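Local coordinates for citrate synthase (Thermotoga maritima, PDB 2P2W), which probably catalyses the condensation of oxaloacetate with acetyl-CoA and water to citrate and free CoA, the step that feeds carbon into the tricarboxylic acid cycle, at residues G24-Y27 / P32-E35; T45-F48 / G52-P55; E61-K66 / K114-A119. All coordinates share one frame; numbering follows the deposited sequence.

Contact 1 of 3, residues G24-Y27 / P32-E35; sequences GRLY and PVEE
Leu26 and Val33 are joined by backbone and side chain together, while Pro32, the residue before Val33, packs against Tyr27 and Arg25 of the strand. The backbone link is the bond from Val33 N to Leu26 O, 2.9 Å long and nearly straight (166° at the hydrogen), with the donor tilted 29° from the carbonyl plane. The same Leu26 O lies 3.6 Å from Pro32 CA, a CA-H...O contact, so one carbonyl oxygen meets both residues at the start of the helix. Beside it the apolar chains of Leu26 and Val33 cross at a slant: CG1 of Val33, set between its own N and carbonyl carbon (chi1 70°), comes 3.9 Å from Leu26 CB, and Val33 CB lies at 4.0 Å from Leu26 CD2. Pro32 forms a non-hydrogen-bonded antiparallel pair with Tyr27, and its CG sits 3.9 Å from CD2 of that ring. Arg25 runs alongside the proline, its NH2 3.8 Å from Pro32 CB. Charge is bridged indirectly, because Glu34 OE2 accepts from a water that itself accepts from Arg25 NE and Leu26 N. Outside the pair, Val355 of the second subunit packs on Pro32, and Tyr253 and Pro258 touch Leu26. Geometrically this is a tight antiparallel hairpin of a small three-stranded sheet, with Pro32 as N-cap of helix 33-39, and the Leu26 side chain lies about 7 Å from the bound citrate anion.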
ATOM      1  N   GLY A  24      -4.912  17.490  23.311  1.00 24.13           N
ATOM      2  CA  GLY A  24      -4.345  16.173  23.547  1.00 22.14           C
ATOM      3  C   GLY A  24      -5.352  15.132  23.995  1.00 21.87           C
ATOM      4  O   GLY A  24      -5.123  14.414  24.969  1.00 21.63           O
ATOM      5  N   ARG A  25      -6.470  15.043  23.285  1.00 21.07           N
ATOM      6  CA  ARG A  25      -7.502  14.070  23.614  1.00 21.59           C
ATOM      7  C   ARG A  25      -7.825  13.218  22.393  1.00 20.99           C
ATOM      8  O   ARG A  25      -7.751  13.687  21.258  1.00 21.57           O
ATOM      9  CB  ARG A  25      -8.774  14.772  24.107  1.00 24.20           C
ATOM     10  CG  ARG A  25      -8.609  15.526  25.421  1.00 26.29           C
ATOM     11  CD  ARG A  25      -8.076  14.622  26.529  1.00 30.42           C
ATOM     12  NE  ARG A  25      -9.012  13.567  26.912  1.00 32.12           N
ATOM     13  CZ  ARG A  25     -10.117  13.769  27.629  1.00 33.57           C
ATOM     14  NH1 ARG A  25     -10.434  14.988  28.043  1.00 34.72           N
ATOM     15  NH2 ARG A  25     -10.901  12.743  27.943  1.00 33.26           N
ATOM     16  N   LEU A  26      -8.166  11.958  22.635  1.00 20.64           N
ATOM     17  CA  LEU A  26      -8.510  11.025  21.563  1.00 18.46           C
ATOM     18  C   LEU A  26      -9.787  10.306  21.962  1.00 18.28           C
ATOM     19  O   LEU A  26      -9.921   9.853  23.099  1.00 18.91           O
ATOM     20  CB  LEU A  26      -7.384  10.005  21.360  1.00 18.49           C
ATOM     21  CG  LEU A  26      -7.627   8.916  20.310  1.00 19.21           C
ATOM     22  CD1 LEU A  26      -7.765   9.551  18.928  1.00 18.46           C
ATOM     23  CD2 LEU A  26      -6.467   7.926  20.332  1.00 18.77           C
ATOM     24  N   TYR A  27     -10.721  10.196  21.022  1.00 18.52           N
ATOM     25  CA  TYR A  27     -11.998   9.545  21.290  1.00 19.81           C
ATOM     26  C   TYR A  27     -12.359   8.548  20.193  1.00 20.39           C
ATOM     27  O   TYR A  27     -12.103   8.795  19.019  1.00 20.48           O
ATOM     28  CB  TYR A  27     -13.118  10.593  21.362  1.00 21.31           C
ATOM     29  CG  TYR A  27     -12.831  11.768  22.268  1.00 21.98           C
ATOM     30  CD1 TYR A  27     -12.131  12.876  21.794  1.00 23.55           C
ATOM     31  CD2 TYR A  27     -13.253  11.773  23.595  1.00 24.19           C
ATOM     32  CE1 TYR A  27     -11.858  13.963  22.617  1.00 24.24           C
ATOM     33  CE2 TYR A  27     -12.987  12.857  24.431  1.00 24.96           C
ATOM     34  CZ  TYR A  27     -12.291  13.948  23.933  1.00 24.60           C
ATOM     35  OH  TYR A  27     -12.039  15.027  24.745  1.00 26.45           O
ATOM     36  N   PRO A  32     -13.695   8.510  25.357  1.00 22.36           N
ATOM     37  CA  PRO A  32     -12.262   8.752  25.554  1.00 22.66           C
ATOM     38  C   PRO A  32     -11.498   7.432  25.452  1.00 22.04           C
ATOM     39  O   PRO A  32     -11.899   6.432  26.046  1.00 21.68           O
ATOM     40  CB  PRO A  32     -12.199   9.344  26.962  1.00 23.69           C
ATOM     41  CG  PRO A  32     -13.525  10.032  27.097  1.00 24.77           C
ATOM     42  CD  PRO A  32     -14.472   9.014  26.504  1.00 22.92           C
ATOM     43  N   VAL A  33     -10.400   7.432  24.702  1.00 21.18           N
ATOM     44  CA  VAL A  33      -9.610   6.219  24.520  1.00 21.54           C
ATOM     45  C   VAL A  33      -9.096   5.605  25.829  1.00 22.83           C
ATOM     46  O   VAL A  33      -9.023   4.380  25.950  1.00 20.76           O
ATOM     47  CB  VAL A  33      -8.409   6.474  23.570  1.00 20.77           C
ATOM     48  CG1 VAL A  33      -7.382   7.371  24.250  1.00 20.80           C
ATOM     49  CG2 VAL A  33      -7.787   5.146  23.142  1.00 19.27           C
ATOM     50  N   GLU A  34      -8.743   6.438  26.808  1.00 23.03           N
ATOM     51  CA  GLU A  34      -8.246   5.901  28.076  1.00 25.16           C
ATOM     52  C   GLU A  34      -9.336   5.174  28.856  1.00 24.89           C
ATOM     53  O   GLU A  34      -9.048   4.263  29.625  1.00 24.42           O
ATOM     54  CB  GLU A  34      -7.618   6.997  28.951  1.00 27.18           C
ATOM     55  CG  GLU A  34      -8.353   8.306  28.959  1.00 31.66           C
ATOM     56  CD  GLU A  34      -7.950   9.189  27.794  1.00 31.38           C
ATOM     57  OE1 GLU A  34      -6.825   9.747  27.818  1.00 35.41           O
ATOM     58  OE2 GLU A  34      -8.752   9.313  26.853  1.00 29.99           O
ATOM     59  N   GLU A  35     -10.587   5.575  28.668  1.00 25.09           N
ATOM     60  CA  GLU A  35     -11.675   4.895  29.356  1.00 25.93           C
ATOM     61  C   GLU A  35     -11.759   3.464  28.831  1.00 24.52           C
ATOM     62  O   GLU A  35     -11.880   2.507  29.600  1.00 23.55           O
ATOM     63  CB  GLU A  35     -13.002   5.606  29.106  1.00 30.79           C
ATOM     64  CG  GLU A  35     -13.361   6.623  30.158  1.00 37.08           C
ATOM     65  CD  GLU A  35     -14.765   6.411  30.678  1.00 42.49           C
ATOM     66  OE1 GLU A  35     -15.710   6.973  30.080  1.00 44.60           O
ATOM     67  OE2 GLU A  35     -14.922   5.676  31.679  1.00 43.28           O
TER
HETATM   68  O   HOH W   1      -8.642  11.260  25.351  1.00 25.02           O

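Contact 2 of 3, residues T45-F48 / G52-P55; sequences TAYF and GKLP
Phe48 O accepts from Gly52 N at 2.9 Å, an i to i+4 bond bent to 139° at the hydrogen, and Gly52 then leaves the helix with phi 84°, which turns the chain back along Tyr47 and Phe48. Tyr47 carries much of the side-chain contact. With CG anti to the backbone N (chi1 -179°), its ring lies beneath Pro55, whose CB stands 3.5 Å from the ring centroid, almost directly over the centre: a CH-pi contact. Lys53 O meets the ring edge in plane, 3.3 Å from Tyr47 CE1. At the far end, Lys53 NZ donates to Tyr47 OH over 2.9 Å, the lysine chain bending only at its last torsion. Phe48 receives Leu54 in a looser CH-pi contact, CD2 standing 4.1 Å from the ring centroid and offset toward the rim. A leucine in place of Tyr47 would probably leave Lys53 NZ without this hydroxyl and Pro55 CB without an aromatic face to sit on. The segment 52-55 thus folds over the end of helix 42-51 and leads into helix 57-69, where Glu59 touches both Tyr47 and Lys53 and Leu60 touches Pro55; Arg363 of the second subunit donates to Pro55 O.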
ATOM      1  N   THR A  45     -13.942  -3.324  22.315  1.00 19.16           N
ATOM      2  CA  THR A  45     -13.655  -2.060  21.650  1.00 18.71           C
ATOM      3  C   THR A  45     -13.685  -2.222  20.130  1.00 18.33           C
ATOM      4  O   THR A  45     -14.119  -1.323  19.415  1.00 18.94           O
ATOM      5  CB  THR A  45     -12.299  -1.485  22.100  1.00 19.08           C
ATOM      6  OG1 THR A  45     -12.377  -1.136  23.492  1.00 20.14           O
ATOM      7  CG2 THR A  45     -11.954  -0.230  21.287  1.00 18.74           C
ATOM      8  N   ALA A  46     -13.242  -3.376  19.639  1.00 17.50           N
ATOM      9  CA  ALA A  46     -13.253  -3.630  18.200  1.00 18.96           C
ATOM     10  C   ALA A  46     -14.707  -3.670  17.735  1.00 19.60           C
ATOM     11  O   ALA A  46     -15.054  -3.147  16.674  1.00 18.35           O
ATOM     12  CB  ALA A  46     -12.563  -4.951  17.892  1.00 17.74           C
ATOM     13  N   TYR A  47     -15.554  -4.294  18.544  1.00 20.28           N
ATOM     14  CA  TYR A  47     -16.975  -4.384  18.225  1.00 20.76           C
ATOM     15  C   TYR A  47     -17.521  -2.963  18.121  1.00 21.19           C
ATOM     16  O   TYR A  47     -18.235  -2.618  17.177  1.00 22.14           O
ATOM     17  CB  TYR A  47     -17.717  -5.130  19.335  1.00 20.91           C
ATOM     18  CG  TYR A  47     -19.199  -5.293  19.080  1.00 21.30           C
ATOM     19  CD1 TYR A  47     -20.086  -4.233  19.289  1.00 22.44           C
ATOM     20  CD2 TYR A  47     -19.714  -6.498  18.616  1.00 21.78           C
ATOM     21  CE1 TYR A  47     -21.452  -4.375  19.041  1.00 21.91           C
ATOM     22  CE2 TYR A  47     -21.076  -6.651  18.367  1.00 23.36           C
ATOM     23  CZ  TYR A  47     -21.937  -5.587  18.581  1.00 24.23           C
ATOM     24  OH  TYR A  47     -23.281  -5.747  18.342  1.00 25.31           O
ATOM     25  N   PHE A  48     -17.172  -2.144  19.107  1.00 21.57           N
ATOM     26  CA  PHE A  48     -17.619  -0.758  19.163  1.00 21.35           C
ATOM     27  C   PHE A  48     -17.172   0.038  17.937  1.00 21.66           C
ATOM     28  O   PHE A  48     -17.942   0.816  17.377  1.00 21.20           O
ATOM     29  CB  PHE A  48     -17.094  -0.105  20.445  1.00 21.92           C
ATOM     30  CG  PHE A  48     -17.531   1.320  20.629  1.00 22.71           C
ATOM     31  CD1 PHE A  48     -18.854   1.691  20.415  1.00 24.03           C
ATOM     32  CD2 PHE A  48     -16.623   2.287  21.048  1.00 23.24           C
ATOM     33  CE1 PHE A  48     -19.269   3.009  20.614  1.00 24.68           C
ATOM     34  CE2 PHE A  48     -17.027   3.605  21.253  1.00 25.10           C
ATOM     35  CZ  PHE A  48     -18.354   3.966  21.034  1.00 24.93           C
ATOM     36  N   GLY A  52     -20.444   0.536  15.866  1.00 24.75           N
ATOM     37  CA  GLY A  52     -20.952   1.829  16.301  1.00 25.35           C
ATOM     38  C   GLY A  52     -21.686   1.883  17.629  1.00 25.82           C
ATOM     39  O   GLY A  52     -22.239   2.920  17.991  1.00 25.77           O
ATOM     40  N   LYS A  53     -21.701   0.780  18.366  1.00 26.13           N
ATOM     41  CA  LYS A  53     -22.369   0.767  19.662  1.00 26.80           C
ATOM     42  C   LYS A  53     -21.712  -0.263  20.572  1.00 26.28           C
ATOM     43  O   LYS A  53     -21.134  -1.238  20.094  1.00 25.24           O
ATOM     44  CB  LYS A  53     -23.846   0.421  19.484  1.00 29.52           C
ATOM     45  CG  LYS A  53     -24.076  -1.011  19.054  1.00 34.64           C
ATOM     46  CD  LYS A  53     -25.477  -1.217  18.498  1.00 39.08           C
ATOM     47  CE  LYS A  53     -25.809  -2.700  18.415  1.00 41.69           C
ATOM     48  NZ  LYS A  53     -24.827  -3.448  17.584  1.00 41.67           N
ATOM     49  N   LEU A  54     -21.787  -0.041  21.881  1.00 25.72           N
ATOM     50  CA  LEU A  54     -21.217  -0.989  22.828  1.00 25.74           C
ATOM     51  C   LEU A  54     -22.126  -2.212  22.797  1.00 25.42           C
ATOM     52  O   LEU A  54     -23.352  -2.086  22.808  1.00 25.79           O
ATOM     53  CB  LEU A  54     -21.167  -0.386  24.240  1.00 26.15           C
ATOM     54  CG  LEU A  54     -20.223   0.814  24.403  1.00 28.26           C
ATOM     55  CD1 LEU A  54     -20.354   1.405  25.801  1.00 27.17           C
ATOM     56  CD2 LEU A  54     -18.784   0.374  24.139  1.00 26.94           C
ATOM     57  N   PRO A  55     -21.540  -3.415  22.740  1.00 24.00           N
ATOM     58  CA  PRO A  55     -22.320  -4.655  22.699  1.00 24.26           C
ATOM     59  C   PRO A  55     -22.949  -5.046  24.031  1.00 25.16           C
ATOM     60  O   PRO A  55     -22.400  -4.759  25.097  1.00 23.27           O
ATOM     61  CB  PRO A  55     -21.293  -5.682  22.249  1.00 23.96           C
ATOM     62  CG  PRO A  55     -20.059  -5.215  22.974  1.00 23.82           C
ATOM     63  CD  PRO A  55     -20.093  -3.707  22.733  1.00 23.84           C
TER

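Contact 3 of 3, residues E61-K66 / K114-A119; sequences EEFKRK and KAIRVA
Lys66 N donates to Glu62 O at 3.0 Å, a regular helical bond in the turn from which Lys66 reaches towards Ile116. The contact is helix-to-helix packing between helix 57-69 and helix 110-133, within the mostly helical fold of citrate synthase. Backbones stay well apart, the nearest CA atoms being those of Lys66 and Arg117 at 8.6 Å, and the segments bury only 124 Å² between them, so the joint rests on a few side chains. No hydrogen bond crosses it. The lysine chain runs extended through chi1 and chi2 (176°), which carries CD to 4.2 Å from Ile116 CG2; the turn at chi3 bends CE and NZ away to a salt bridge with Glu113, one residue before the second segment, so a charged bond backs up the apolar touch. On the solvent side of the first helix, Arg65 NH1 makes a weak salt bridge to Glu61 OE1, 3.4 Å away and one turn back. Around the apolar part, Trp50 packs on both Phe63 and Ala119, while Tyr51 and Tyr70 touch Ile116. Ile116 puts CG1 anti to its carbonyl carbon (chi1 -66°) and continues extended (chi2 174°), which carries CD1 to the rim of the Phe63 ring. Phe63 comes from the opposite direction and meets it at the ring edge, in plane, with CE1 3.7 Å from Ile116 CD1 and 4.1 Å from Ile116 CG2.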
ATOM      1  N   GLU A  61     -20.556 -11.820  23.911  1.00 26.33           N
ATOM      2  CA  GLU A  61     -20.284 -13.245  24.046  1.00 27.25           C
ATOM      3  C   GLU A  61     -20.230 -13.903  22.671  1.00 26.01           C
ATOM      4  O   GLU A  61     -19.304 -14.653  22.363  1.00 23.42           O
ATOM      5  CB  GLU A  61     -21.371 -13.913  24.894  1.00 31.17           C
ATOM      6  CG  GLU A  61     -21.019 -15.318  25.354  1.00 38.99           C
ATOM      7  CD  GLU A  61     -22.193 -16.040  26.003  1.00 44.01           C
ATOM      8  OE1 GLU A  61     -23.255 -16.175  25.351  1.00 45.71           O
ATOM      9  OE2 GLU A  61     -22.050 -16.473  27.168  1.00 46.81           O
ATOM     10  N   GLU A  62     -21.234 -13.619  21.847  1.00 24.91           N
ATOM     11  CA  GLU A  62     -21.300 -14.181  20.504  1.00 25.52           C
ATOM     12  C   GLU A  62     -20.182 -13.645  19.613  1.00 23.77           C
ATOM     13  O   GLU A  62     -19.621 -14.376  18.795  1.00 20.65           O
ATOM     14  CB  GLU A  62     -22.663 -13.875  19.877  1.00 29.40           C
ATOM     15  CG  GLU A  62     -23.792 -14.722  20.443  1.00 35.72           C
ATOM     16  CD  GLU A  62     -25.162 -14.120  20.189  1.00 40.20           C
ATOM     17  OE1 GLU A  62     -25.346 -13.479  19.131  1.00 42.17           O
ATOM     18  OE2 GLU A  62     -26.056 -14.300  21.045  1.00 42.22           O
ATOM     19  N   PHE A  63     -19.853 -12.368  19.775  1.00 22.99           N
ATOM     20  CA  PHE A  63     -18.795 -11.769  18.973  1.00 21.64           C
ATOM     21  C   PHE A  63     -17.440 -12.371  19.348  1.00 21.00           C
ATOM     22  O   PHE A  63     -16.585 -12.571  18.486  1.00 20.73           O
ATOM     23  CB  PHE A  63     -18.766 -10.249  19.168  1.00 21.37           C
ATOM     24  CG  PHE A  63     -17.798  -9.537  18.258  1.00 21.85           C
ATOM     25  CD1 PHE A  63     -17.985  -9.548  16.875  1.00 23.15           C
ATOM     26  CD2 PHE A  63     -16.692  -8.874  18.780  1.00 21.06           C
ATOM     27  CE1 PHE A  63     -17.080  -8.908  16.022  1.00 23.99           C
ATOM     28  CE2 PHE A  63     -15.780  -8.230  17.938  1.00 22.31           C
ATOM     29  CZ  PHE A  63     -15.974  -8.248  16.556  1.00 23.23           C
ATOM     30  N   LYS A  64     -17.241 -12.658  20.633  1.00 20.34           N
ATOM     31  CA  LYS A  64     -15.978 -13.243  21.073  1.00 22.17           C
ATOM     32  C   LYS A  64     -15.826 -14.648  20.510  1.00 21.34           C
ATOM     33  O   LYS A  64     -14.730 -15.054  20.129  1.00 20.38           O
ATOM     34  CB  LYS A  64     -15.884 -13.275  22.604  1.00 23.96           C
ATOM     35  CG  LYS A  64     -15.383 -11.971  23.212  1.00 27.37           C
ATOM     36  CD  LYS A  64     -15.369 -12.009  24.736  1.00 30.84           C
ATOM     37  CE  LYS A  64     -14.362 -13.025  25.256  1.00 33.65           C
ATOM     38  NZ  LYS A  64     -13.717 -12.572  26.522  1.00 36.94           N
ATOM     39  N   ARG A  65     -16.927 -15.392  20.451  1.00 20.71           N
ATOM     40  CA  ARG A  65     -16.876 -16.743  19.900  1.00 19.82           C
ATOM     41  C   ARG A  65     -16.617 -16.692  18.395  1.00 20.16           C
ATOM     42  O   ARG A  65     -15.965 -17.578  17.841  1.00 19.86           O
ATOM     43  CB  ARG A  65     -18.182 -17.498  20.179  1.00 21.22           C
ATOM     44  CG  ARG A  65     -18.384 -17.867  21.644  1.00 21.50           C
ATOM     45  CD  ARG A  65     -19.289 -19.086  21.770  1.00 27.18           C
ATOM     46  NE  ARG A  65     -20.608 -18.857  21.195  1.00 30.12           N
ATOM     47  CZ  ARG A  65     -21.667 -18.454  21.891  1.00 34.38           C
ATOM     48  NH1 ARG A  65     -21.564 -18.235  23.195  1.00 34.82           N
ATOM     49  NH2 ARG A  65     -22.829 -18.264  21.280  1.00 35.89           N
ATOM     50  N   LYS A  66     -17.127 -15.651  17.740  1.00 20.32           N
ATOM     51  CA  LYS A  66     -16.942 -15.481  16.301  1.00 20.14           C
ATOM     52  C   LYS A  66     -15.469 -15.241  15.983  1.00 20.33           C
ATOM     53  O   LYS A  66     -14.881 -15.928  15.140  1.00 19.96           O
ATOM     54  CB  LYS A  66     -17.766 -14.292  15.789  1.00 22.57           C
ATOM     55  CG  LYS A  66     -17.534 -13.977  14.314  1.00 22.93           C
ATOM     56  CD  LYS A  66     -18.438 -12.853  13.822  1.00 27.64           C
ATOM     57  CE  LYS A  66     -19.854 -13.344  13.599  1.00 30.52           C
ATOM     58  NZ  LYS A  66     -20.040 -13.779  12.186  1.00 34.50           N
ATOM     59  N   LYS A 114     -15.382  -9.664   6.545  1.00 21.49           N
ATOM     60  CA  LYS A 114     -14.028  -9.920   6.076  1.00 22.53           C
ATOM     61  C   LYS A 114     -13.016  -9.264   7.017  1.00 20.41           C
ATOM     62  O   LYS A 114     -11.977  -9.852   7.336  1.00 18.98           O
ATOM     63  CB  LYS A 114     -13.860  -9.365   4.658  1.00 26.27           C
ATOM     64  CG  LYS A 114     -12.605  -9.832   3.948  1.00 30.98           C
ATOM     65  CD  LYS A 114     -12.719  -9.636   2.439  1.00 35.26           C
ATOM     66  CE  LYS A 114     -14.055 -10.143   1.909  1.00 36.78           C
ATOM     67  NZ  LYS A 114     -13.966 -11.548   1.423  1.00 39.41           N
ATOM     68  N   ALA A 115     -13.326  -8.044   7.458  1.00 18.96           N
ATOM     69  CA  ALA A 115     -12.450  -7.303   8.363  1.00 18.27           C
ATOM     70  C   ALA A 115     -12.314  -8.060   9.677  1.00 19.00           C
ATOM     71  O   ALA A 115     -11.218  -8.191  10.217  1.00 18.10           O
ATOM     72  CB  ALA A 115     -13.017  -5.907   8.621  1.00 18.83           C
ATOM     73  N   ILE A 116     -13.441  -8.551  10.188  1.00 18.53           N
ATOM     74  CA  ILE A 116     -13.458  -9.304  11.437  1.00 18.66           C
ATOM     75  C   ILE A 116     -12.574 -10.549  11.343  1.00 20.15           C
ATOM     76  O   ILE A 116     -11.800 -10.845  12.258  1.00 19.14           O
ATOM     77  CB  ILE A 116     -14.905  -9.727  11.799  1.00 19.22           C
ATOM     78  CG1 ILE A 116     -15.743  -8.478  12.098  1.00 20.02           C
ATOM     79  CG2 ILE A 116     -14.895 -10.687  12.993  1.00 18.84           C
ATOM     80  CD1 ILE A 116     -17.230  -8.756  12.321  1.00 19.69           C
ATOM     81  N   ARG A 117     -12.688 -11.272  10.231  1.00 20.08           N
ATOM     82  CA  ARG A 117     -11.903 -12.488  10.037  1.00 21.96           C
ATOM     83  C   ARG A 117     -10.404 -12.219   9.917  1.00 20.61           C
ATOM     84  O   ARG A 117      -9.592 -12.915  10.527  1.00 20.15           O
ATOM     85  CB  ARG A 117     -12.397 -13.243   8.797  1.00 24.67           C
ATOM     86  CG  ARG A 117     -11.616 -14.516   8.494  1.00 31.98           C
ATOM     87  CD  ARG A 117     -12.458 -15.494   7.685  1.00 36.98           C
ATOM     88  NE  ARG A 117     -12.971 -14.900   6.452  1.00 42.28           N
ATOM     89  CZ  ARG A 117     -12.218 -14.565   5.408  1.00 44.90           C
ATOM     90  NH1 ARG A 117     -10.905 -14.766   5.440  1.00 45.75           N
ATOM     91  NH2 ARG A 117     -12.777 -14.036   4.328  1.00 45.06           N
ATOM     92  N   VAL A 118     -10.032 -11.209   9.137  1.00 19.94           N
ATOM     93  CA  VAL A 118      -8.619 -10.893   8.965  1.00 19.58           C
ATOM     94  C   VAL A 118      -7.995 -10.450  10.292  1.00 19.15           C
ATOM     95  O   VAL A 118      -6.892 -10.865  10.633  1.00 18.25           O
ATOM     96  CB  VAL A 118      -8.411  -9.795   7.878  1.00 21.58           C
ATOM     97  CG1 VAL A 118      -8.916  -8.456   8.374  1.00 23.64           C
ATOM     98  CG2 VAL A 118      -6.942  -9.717   7.492  1.00 23.68           C
ATOM     99  N   ALA A 119      -8.706  -9.620  11.050  1.00 18.09           N
ATOM    100  CA  ALA A 119      -8.195  -9.166  12.336  1.00 17.65           C
ATOM    101  C   ALA A 119      -8.006 -10.349  13.292  1.00 18.14           C
ATOM    102  O   ALA A 119      -7.041 -10.397  14.057  1.00 17.73           O
ATOM    103  CB  ALA A 119      -9.144  -8.153  12.945  1.00 18.12           C
TER

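The three contacts follow one another along the chain. Contact 1 joins a strand to a helix start and lies close to the bound citrate; contact 2 closes the end of helix 42-51; contact 3 packs two helices distant in sequence. Only contacts 2 and 3 touch, where Tyr47 CD2 comes 3.6 Å from Phe63 CG in an edge-to-face meeting of the rings. Contacts 1 and 2 are partly buried, each reaches the second subunit, and both combine backbone hydrogen bonds with packing. Contact 3 is buried, touches no other chain, and relies on apolar touches across its two segments, one through the aliphatic part of a lysine. Water bridging belongs to contact 1, CH-pi packing to contact 2.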